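Glutamate receptor 1 (Adineta vaga, PDB 4IO2) binds L-glutamate through its two-lobed ligand-binding domain and, as its family suggests, probably works as a glutamate-gated ion channel. Local coordinates at residues S106-R112 and T196-F202; R162-Y166 and V176-D180; Y47-M52 and N224-L228. One frame throughout, in Å; residues are numbered along the deposited sequence. Where two conformers were deposited one is given.

Contact 1: S106-R112 and T196-F202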
# COMPACT_ATOMS: atom_id res chain seq x y z
N SER A 106 4.09 8.70 1.80
CA SER A 106 5.33 8.83 2.57
C SER A 106 5.41 10.33 2.91
O SER A 106 4.58 11.14 2.45
CB SER A 106 6.54 8.39 1.77
OG SER A 106 6.61 9.16 0.59
N MET A 107 6.35 10.68 3.78
CA MET A 107 6.52 12.07 4.18
C MET A 107 7.81 12.63 3.66
O MET A 107 8.75 11.88 3.36
CB MET A 107 6.45 12.27 5.72
CG MET A 107 5.13 11.86 6.30
SD MET A 107 4.98 12.34 8.04
CE MET A 107 5.90 11.06 8.84
N ARG A 108 7.82 13.95 3.51
CA ARG A 108 9.01 14.71 3.18
C ARG A 108 9.24 15.82 4.15
O ARG A 108 8.35 16.23 4.86
CB ARG A 108 8.97 15.23 1.75
CG ARG A 108 9.01 14.02 0.75
CD ARG A 108 9.68 14.24 -0.53
NE ARG A 108 11.05 14.67 -0.38
CZ ARG A 108 11.68 15.27 -1.36
NH1 ARG A 108 11.00 15.51 -2.50
NH2 ARG A 108 12.93 15.68 -1.20
N ILE A 109 10.49 16.27 4.22
CA ILE A 109 10.83 17.44 4.96
C ILE A 109 10.54 18.71 4.14
O ILE A 109 11.00 18.84 3.01
CB ILE A 109 12.30 17.41 5.35
CG1 ILE A 109 12.61 16.17 6.23
CG2 ILE A 109 12.68 18.72 6.08
CD1 ILE A 109 14.08 15.84 6.40
N LEU A 110 9.76 19.63 4.73
CA LEU A 110 9.34 20.93 4.14
C LEU A 110 10.18 22.03 4.79
O LEU A 110 10.32 22.06 6.00
CB LEU A 110 7.85 21.18 4.45
CG LEU A 110 7.23 22.48 3.91
CD1 LEU A 110 7.16 22.48 2.43
CD2 LEU A 110 5.80 22.71 4.49
N MET A 111 10.62 22.99 3.97
CA MET A 111 11.50 24.06 4.48
C MET A 111 11.47 25.24 3.52
O MET A 111 10.96 25.12 2.40
CB MET A 111 12.93 23.54 4.57
CG MET A 111 13.61 23.21 3.23
SD MET A 111 15.33 22.64 3.47
CE MET A 111 16.04 22.83 1.84
N ARG A 112 12.02 26.37 3.94
CA ARG A 112 12.24 27.49 3.03
C ARG A 112 13.28 27.14 1.99
O ARG A 112 14.30 26.48 2.31
CB ARG A 112 12.78 28.70 3.79
CG ARG A 112 11.80 29.32 4.76
CD ARG A 112 12.50 30.51 5.50
NE ARG A 112 13.72 30.09 6.22
CZ ARG A 112 13.75 29.50 7.43
NH1 ARG A 112 12.60 29.25 8.08
NH2 ARG A 112 14.91 29.14 7.98
N THR A 196 10.05 24.50 -0.21
CA THR A 196 10.56 23.36 -0.97
C THR A 196 10.68 22.11 -0.09
O THR A 196 10.49 22.17 1.13
CB THR A 196 11.91 23.70 -1.65
OG1 THR A 196 12.19 22.73 -2.68
CG2 THR A 196 13.06 23.75 -0.62
N LEU A 197 11.00 20.97 -0.72
CA LEU A 197 11.16 19.70 -0.04
C LEU A 197 12.61 19.28 -0.11
O LEU A 197 13.30 19.64 -1.07
CB LEU A 197 10.28 18.64 -0.72
CG LEU A 197 8.82 19.08 -0.97
CD1 LEU A 197 8.03 18.01 -1.66
CD2 LEU A 197 8.16 19.45 0.34
N VAL A 198 13.07 18.51 0.87
CA VAL A 198 14.45 18.03 0.90
C VAL A 198 14.54 16.64 1.53
O VAL A 198 13.72 16.28 2.37
CB VAL A 198 15.39 19.04 1.67
CG1 VAL A 198 15.12 19.02 3.19
CG2 VAL A 198 16.89 18.79 1.35
N GLY A 199 15.55 15.88 1.12
CA GLY A 199 15.84 14.61 1.75
C GLY A 199 15.09 13.45 1.11
O GLY A 199 14.22 13.62 0.26
N GLU A 200 15.42 12.25 1.56
CA GLU A 200 14.69 11.07 1.12
C GLU A 200 13.32 11.05 1.74
O GLU A 200 13.07 11.60 2.81
CB GLU A 200 15.45 9.81 1.52
CG GLU A 200 16.85 9.70 0.93
CD GLU A 200 17.60 8.53 1.50
OE1 GLU A 200 16.93 7.61 2.04
OE2 GLU A 200 18.85 8.53 1.43
N ASP A 201 12.42 10.36 1.06
CA ASP A 201 11.10 10.08 1.60
C ASP A 201 11.28 9.27 2.89
O ASP A 201 12.30 8.56 3.06
CB ASP A 201 10.26 9.30 0.57
CG ASP A 201 10.30 9.91 -0.86
OD1 ASP A 201 10.57 11.12 -1.02
OD2 ASP A 201 10.03 9.18 -1.85
N PHE A 202 10.32 9.38 3.81
CA PHE A 202 10.34 8.55 4.99
C PHE A 202 8.92 8.18 5.44
O PHE A 202 7.94 8.77 4.99
CB PHE A 202 11.15 9.23 6.10
CG PHE A 202 10.60 10.56 6.55
CD1 PHE A 202 10.87 11.72 5.84
CD2 PHE A 202 9.82 10.67 7.70
CE1 PHE A 202 10.37 12.95 6.25
CE2 PHE A 202 9.32 11.91 8.11
CZ PHE A 202 9.58 13.05 7.37
O HOH W 1 12.16 14.18 2.61
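Water 1 is gripped by four groups where two antiparallel strands part: it accepts from I109 N and R108 NE and donates to V198 O, at 2.6 Å, and to E200 O. It sits at a beta bulge, since the register slips by two residues between the M107–F202 and I109–V198 pairs as the chain turns a corner at G199. Direct backbone bonding resumes on each flank, with M107 N to F202 O at 2.8 Å and nearly straight (174°), and a reciprocal pair between M111 and T196. R108 leaves its strand pointing away, but bends at chi2 and chi3 (-148° and 57°) and brings its guanidinium back over the bulge. L197 CB sits over one face of that group, NH2 makes a weak bond to G199 O, and in one of two conformers D201 OD1 lies 3.6 Å from NE, well out of the guanidinium plane, a long salt bridge of charge alone. On the sheet face carrying M107, I109 and M111, M111 SD packs on V198 CG1. The F202 ring receives M107 CB over one face as a CH-pi contact, 3.9 Å from the ring centroid, and M107 CE touches F202 CE2 at 3.6 Å.

Contact 2: R162-Y166 and V176-D180. With GLU (glutamic acid), chain E.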
# COMPACT_ATOMS: atom_id res chain seq x y z
N ARG A 162 -2.06 23.47 8.66
CA ARG A 162 -1.14 23.71 7.56
C ARG A 162 -0.77 25.20 7.44
O ARG A 162 0.39 25.54 7.24
CB ARG A 162 -1.71 23.18 6.26
CG ARG A 162 -1.77 21.67 6.22
CD ARG A 162 -2.22 21.17 4.86
NE ARG A 162 -2.35 19.72 4.83
CZ ARG A 162 -3.43 19.01 5.15
NH1 ARG A 162 -4.57 19.58 5.50
NH2 ARG A 162 -3.34 17.70 5.11
N GLN A 163 -1.76 26.05 7.57
CA GLN A 163 -1.48 27.48 7.47
C GLN A 163 -0.44 27.93 8.50
O GLN A 163 0.45 28.70 8.16
CB GLN A 163 -2.75 28.31 7.59
CG GLN A 163 -2.56 29.76 7.18
CD GLN A 163 -2.28 29.91 5.70
OE1 GLN A 163 -3.04 29.45 4.86
NE2 GLN A 163 -1.16 30.55 5.38
N GLU A 164 -0.53 27.45 9.74
CA GLU A 164 0.48 27.81 10.73
C GLU A 164 1.85 27.25 10.33
O GLU A 164 2.88 27.90 10.57
CB GLU A 164 0.05 27.37 12.15
CG GLU A 164 0.50 28.34 13.23
CD GLU A 164 0.36 27.84 14.66
OE1 GLU A 164 -0.31 26.83 14.89
OE2 GLU A 164 0.92 28.51 15.56
N MET A 165 1.87 26.04 9.75
CA MET A 165 3.13 25.47 9.28
C MET A 165 3.75 26.43 8.25
O MET A 165 4.91 26.78 8.35
CB MET A 165 2.92 24.06 8.74
CG MET A 165 4.13 23.33 8.28
SD MET A 165 3.69 21.66 7.79
CE MET A 165 2.59 21.92 6.39
N TYR A 166 2.99 26.78 7.20
CA TYR A 166 3.55 27.62 6.13
C TYR A 166 4.02 28.96 6.69
O TYR A 166 5.15 29.41 6.43
CB TYR A 166 2.52 27.86 5.01
CG TYR A 166 1.86 26.63 4.43
CD1 TYR A 166 2.60 25.48 4.14
CD2 TYR A 166 0.50 26.58 4.22
CE1 TYR A 166 2.00 24.37 3.60
CE2 TYR A 166 -0.11 25.47 3.67
CZ TYR A 166 0.63 24.36 3.39
OH TYR A 166 0.02 23.24 2.88
N VAL A 176 12.09 23.59 9.72
CA VAL A 176 11.56 22.45 8.98
C VAL A 176 10.22 22.06 9.57
O VAL A 176 9.90 22.33 10.72
CB VAL A 176 12.49 21.22 9.02
CG1 VAL A 176 13.82 21.48 8.35
CG2 VAL A 176 12.70 20.76 10.48
N SER A 177 9.40 21.40 8.74
CA SER A 177 8.30 20.57 9.24
C SER A 177 8.23 19.31 8.38
O SER A 177 9.11 19.10 7.52
CB SER A 177 6.98 21.35 9.20
OG SER A 177 5.94 20.64 9.89
N PHE A 178 7.24 18.44 8.65
CA PHE A 178 7.03 17.21 7.88
C PHE A 178 5.68 17.36 7.20
O PHE A 178 4.74 17.96 7.75
CB PHE A 178 6.88 15.99 8.81
CG PHE A 178 8.09 15.66 9.66
CD1 PHE A 178 9.34 16.14 9.36
CD2 PHE A 178 7.94 14.83 10.77
CE1 PHE A 178 10.42 15.82 10.15
CE2 PHE A 178 9.01 14.48 11.54
CZ PHE A 178 10.26 14.99 11.24
N MET A 179 5.56 16.78 6.02
CA MET A 179 4.31 16.84 5.25
C MET A 179 4.24 15.65 4.31
O MET A 179 5.23 15.22 3.77
CB MET A 179 4.23 18.15 4.50
CG MET A 179 2.91 18.37 3.83
SD MET A 179 2.85 20.07 3.11
CE MET A 179 1.15 20.07 2.49
N ASP A 180 3.06 15.06 4.19
CA ASP A 180 2.84 14.00 3.22
C ASP A 180 3.30 14.43 1.84
O ASP A 180 3.08 15.56 1.42
CB ASP A 180 1.37 13.66 3.11
CG ASP A 180 0.79 12.97 4.33
OD1 ASP A 180 1.55 12.34 5.12
OD2 ASP A 180 -0.46 13.04 4.42
N GLU E . -2.03 12.05 6.46
CA GLU E . -1.74 12.72 7.73
C GLU E . -2.48 12.02 8.87
O GLU E . -3.40 11.20 8.59
CB GLU E . -2.11 14.20 7.72
CG GLU E . -1.45 15.06 6.63
CD GLU E . 0.05 15.30 6.80
OE1 GLU E . 0.59 14.92 7.84
OE2 GLU E . 0.65 15.94 5.91
OXT GLU E . -2.15 12.28 10.05
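The glutamate pocket of this periplasmic-binding-protein-like domain is lined here by the start of helix 162-170 and the end of strand 177-180, which pack together and supply R162, M179 and D180 to the site. D180 holds the ligand at two points. Its backbone N-H points almost straight at ligand OE2 (3.1 Å, 177°), while its carboxylate oxygen OD2 takes a bond from the ligand amino group N at 2.8 Å. The other oxygen, OD1, is bonded to N105, which probably helps to fix the rotation of the carboxylate. Beside the ligand the two elements meet through sulfur and methyl groups, with no hydrogen bond passing directly between them. M165 reaches out with CG anti to its backbone N (chi1 -177°), then bends at chi3, which places SD 3.2 Å from S177 OG and turns CE onto M179 SD at 3.8 Å. M179 runs extended beyond CG and crosses M165 obliquely, its methyl ending at the edge of the Y166 ring, where CE comes 3.4 Å from Y166 OH. The same methyl lies near the plane of the R162 guanidinium, 4.2 Å from NE. R162 is extended from CG to NE, and this carries NH2 to the ligand side chain, 3.6 Å from the ligand CG. R162 NH2 is hydrogen-bonded to Y67, and the S177 hydroxyl to G134 O. R162 NH2 and D180 OD2 stay 5.5 Å apart, too far for a direct bond, though their opposite charges probably still attract through space. The ligand is also bonded by D85, T87, R92, R136 and A140. A strand-end acid taking the ligand's amino group, beside a backbone N-H for the ligand's side-chain carboxylate, is characteristic of the glutamate site in ionotropic glutamate receptor ligand-binding domains.

Contact 3: Y47-M52 and N224-L228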
# COMPACT_ATOMS: atom_id res chain seq x y z
N TYR A 47 -17.41 8.14 -7.85
CA TYR A 47 -17.13 6.87 -8.52
C TYR A 47 -17.62 5.72 -7.65
O TYR A 47 -18.23 4.76 -8.15
CB TYR A 47 -15.62 6.70 -8.72
CG TYR A 47 -15.04 7.35 -9.95
CD1 TYR A 47 -15.31 6.85 -11.21
CD2 TYR A 47 -14.18 8.44 -9.85
CE1 TYR A 47 -14.75 7.43 -12.33
CE2 TYR A 47 -13.62 9.03 -10.98
CZ TYR A 47 -13.92 8.52 -12.22
OH TYR A 47 -13.40 9.06 -13.39
N LEU A 48 -17.41 5.80 -6.35
CA LEU A 48 -17.87 4.73 -5.46
C LEU A 48 -19.43 4.69 -5.39
O LEU A 48 -20.04 3.61 -5.42
CB LEU A 48 -17.33 4.91 -4.06
CG LEU A 48 -15.83 4.62 -3.93
CD1 LEU A 48 -15.35 5.10 -2.59
CD2 LEU A 48 -15.58 3.12 -4.09
N ARG A 49 -20.07 5.86 -5.33
CA ARG A 49 -21.52 5.95 -5.24
C ARG A 49 -22.13 5.33 -6.49
O ARG A 49 -23.11 4.58 -6.39
CB ARG A 49 -21.93 7.41 -5.08
CG ARG A 49 -23.42 7.62 -4.86
CD ARG A 49 -23.91 9.00 -5.29
NE ARG A 49 -23.77 9.23 -6.72
CZ ARG A 49 -24.56 8.73 -7.67
NH1 ARG A 49 -25.60 7.93 -7.40
NH2 ARG A 49 -24.29 9.02 -8.93
N ASP A 50 -21.58 5.64 -7.66
CA ASP A 50 -22.12 5.10 -8.92
C ASP A 50 -22.02 3.59 -8.98
O ASP A 50 -22.93 2.94 -9.46
CB ASP A 50 -21.39 5.70 -10.12
CG ASP A 50 -21.71 7.18 -10.33
OD1 ASP A 50 -22.60 7.71 -9.62
OD2 ASP A 50 -21.07 7.82 -11.21
N LYS A 51 -20.93 3.02 -8.47
CA LYS A 51 -20.75 1.57 -8.50
C LYS A 51 -21.53 0.84 -7.40
O LYS A 51 -22.00 -0.27 -7.61
CB LYS A 51 -19.27 1.20 -8.37
CG LYS A 51 -18.42 1.54 -9.58
CD LYS A 51 -16.98 1.09 -9.40
CE LYS A 51 -16.81 -0.40 -9.68
NZ LYS A 51 -15.65 -0.65 -10.59
N MET A 52 -21.68 1.47 -6.25
CA MET A 52 -22.20 0.79 -5.06
C MET A 52 -23.64 1.16 -4.73
O MET A 52 -24.33 0.41 -4.04
CB MET A 52 -21.31 1.11 -3.87
CG MET A 52 -19.87 0.61 -4.08
SD MET A 52 -18.79 1.09 -2.72
CE MET A 52 -19.45 -0.06 -1.56
N ASN A 224 -14.86 -2.82 -4.10
CA ASN A 224 -15.01 -1.72 -4.99
C ASN A 224 -13.77 -0.82 -5.07
O ASN A 224 -13.44 -0.33 -6.15
CB ASN A 224 -16.27 -0.93 -4.64
CG ASN A 224 -17.49 -1.55 -5.22
OD1 ASN A 224 -17.82 -1.32 -6.38
ND2 ASN A 224 -18.17 -2.38 -4.44
N ILE A 225 -13.11 -0.55 -3.95
CA ILE A 225 -11.85 0.19 -4.03
C ILE A 225 -10.83 -0.55 -4.89
O ILE A 225 -10.18 0.07 -5.73
CB ILE A 225 -11.25 0.43 -2.61
CG1 ILE A 225 -12.14 1.37 -1.84
CG2 ILE A 225 -9.80 0.94 -2.70
CD1 ILE A 225 -11.80 1.35 -0.37
N LEU A 226 -10.71 -1.85 -4.71
CA LEU A 226 -9.72 -2.64 -5.46
C LEU A 226 -10.07 -2.65 -6.95
O LEU A 226 -9.21 -2.62 -7.78
CB LEU A 226 -9.66 -4.03 -4.88
CG LEU A 226 -8.98 -4.08 -3.51
CD1 LEU A 226 -9.29 -5.40 -2.77
CD2 LEU A 226 -7.48 -3.89 -3.67
N SER A 227 -11.35 -2.67 -7.28
CA SER A 227 -11.77 -2.59 -8.66
C SER A 227 -11.40 -1.23 -9.26
O SER A 227 -10.92 -1.17 -10.40
CB SER A 227 -13.27 -2.83 -8.79
OG SER A 227 -13.65 -2.71 -10.13
N LEU A 228 -11.60 -0.13 -8.52
CA LEU A 228 -11.15 1.17 -9.02
C LEU A 228 -9.64 1.22 -9.22
O LEU A 228 -9.15 1.86 -10.15
CB LEU A 228 -11.58 2.30 -8.07
CG LEU A 228 -13.08 2.59 -7.90
CD1 LEU A 228 -13.29 3.79 -7.00
CD2 LEU A 228 -13.76 2.82 -9.27
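In one pair of conformers K51 NZ reaches across to S227 OG and donates a hydrogen bond of 2.9 Å, on the outer side of two packed helices. Bends at chi3 and chi4 (80° and 132°) swing the lysine end to the serine in this form, and on the way its aliphatic part slides past L228 in the opposite direction, with CD 3.7 Å from L228 CD2. N224 faces both K51 and M52. Its amide carbon CG meets M52 CG at 3.4 Å, M52 SD approaches N224 CB, and N224 OD1 rests 3.5 Å from K51 CB. Deeper in, L48 CD2 packs on L228 CD1 at 3.8 Å and also borders N224 CB, while Y47 CB packs on L228 CD1.

This is helix-helix packing between 40-52 and 218-230 within the ligand-binding domain, away from the glutamate pocket; the axes of the short segments pass 10.7 Å apart at 116°. A second shell sets the partners. The amide ND2 of N224 is bonded to D220 O, one turn back on its own helix, which would help to hold the amide against M52. Helix 233-242 closes another side: I233 touches both Y47 and L228, L237 meets Y47, and L234 meets L228. Farther round helix 218-230, L226 packs against T89 of the second subunit.

Contacts 1 and 2 form one continuous unit, with centres 10 Å apart: strand 103-112 lies between strand 177-180 and the strands of 196-202. R108 N meets M179 O at 2.9 Å and L110 N meets S177 O at the same distance, both probable hydrogen bonds, and the F202 and F178 rings meet edge-to-face. Contact 2 holds the glutamate directly, whereas contact 1 stands just behind it, the M107 side chain lying about 5 Å from the ligand and about 4 Å from that of D180. Contact 3 lies on the opposite side of the chain's centre, its centre 32 Å from either of the others and its nearest atoms about 17 Å away. Strand 200-211 leads on to its helix 218-230.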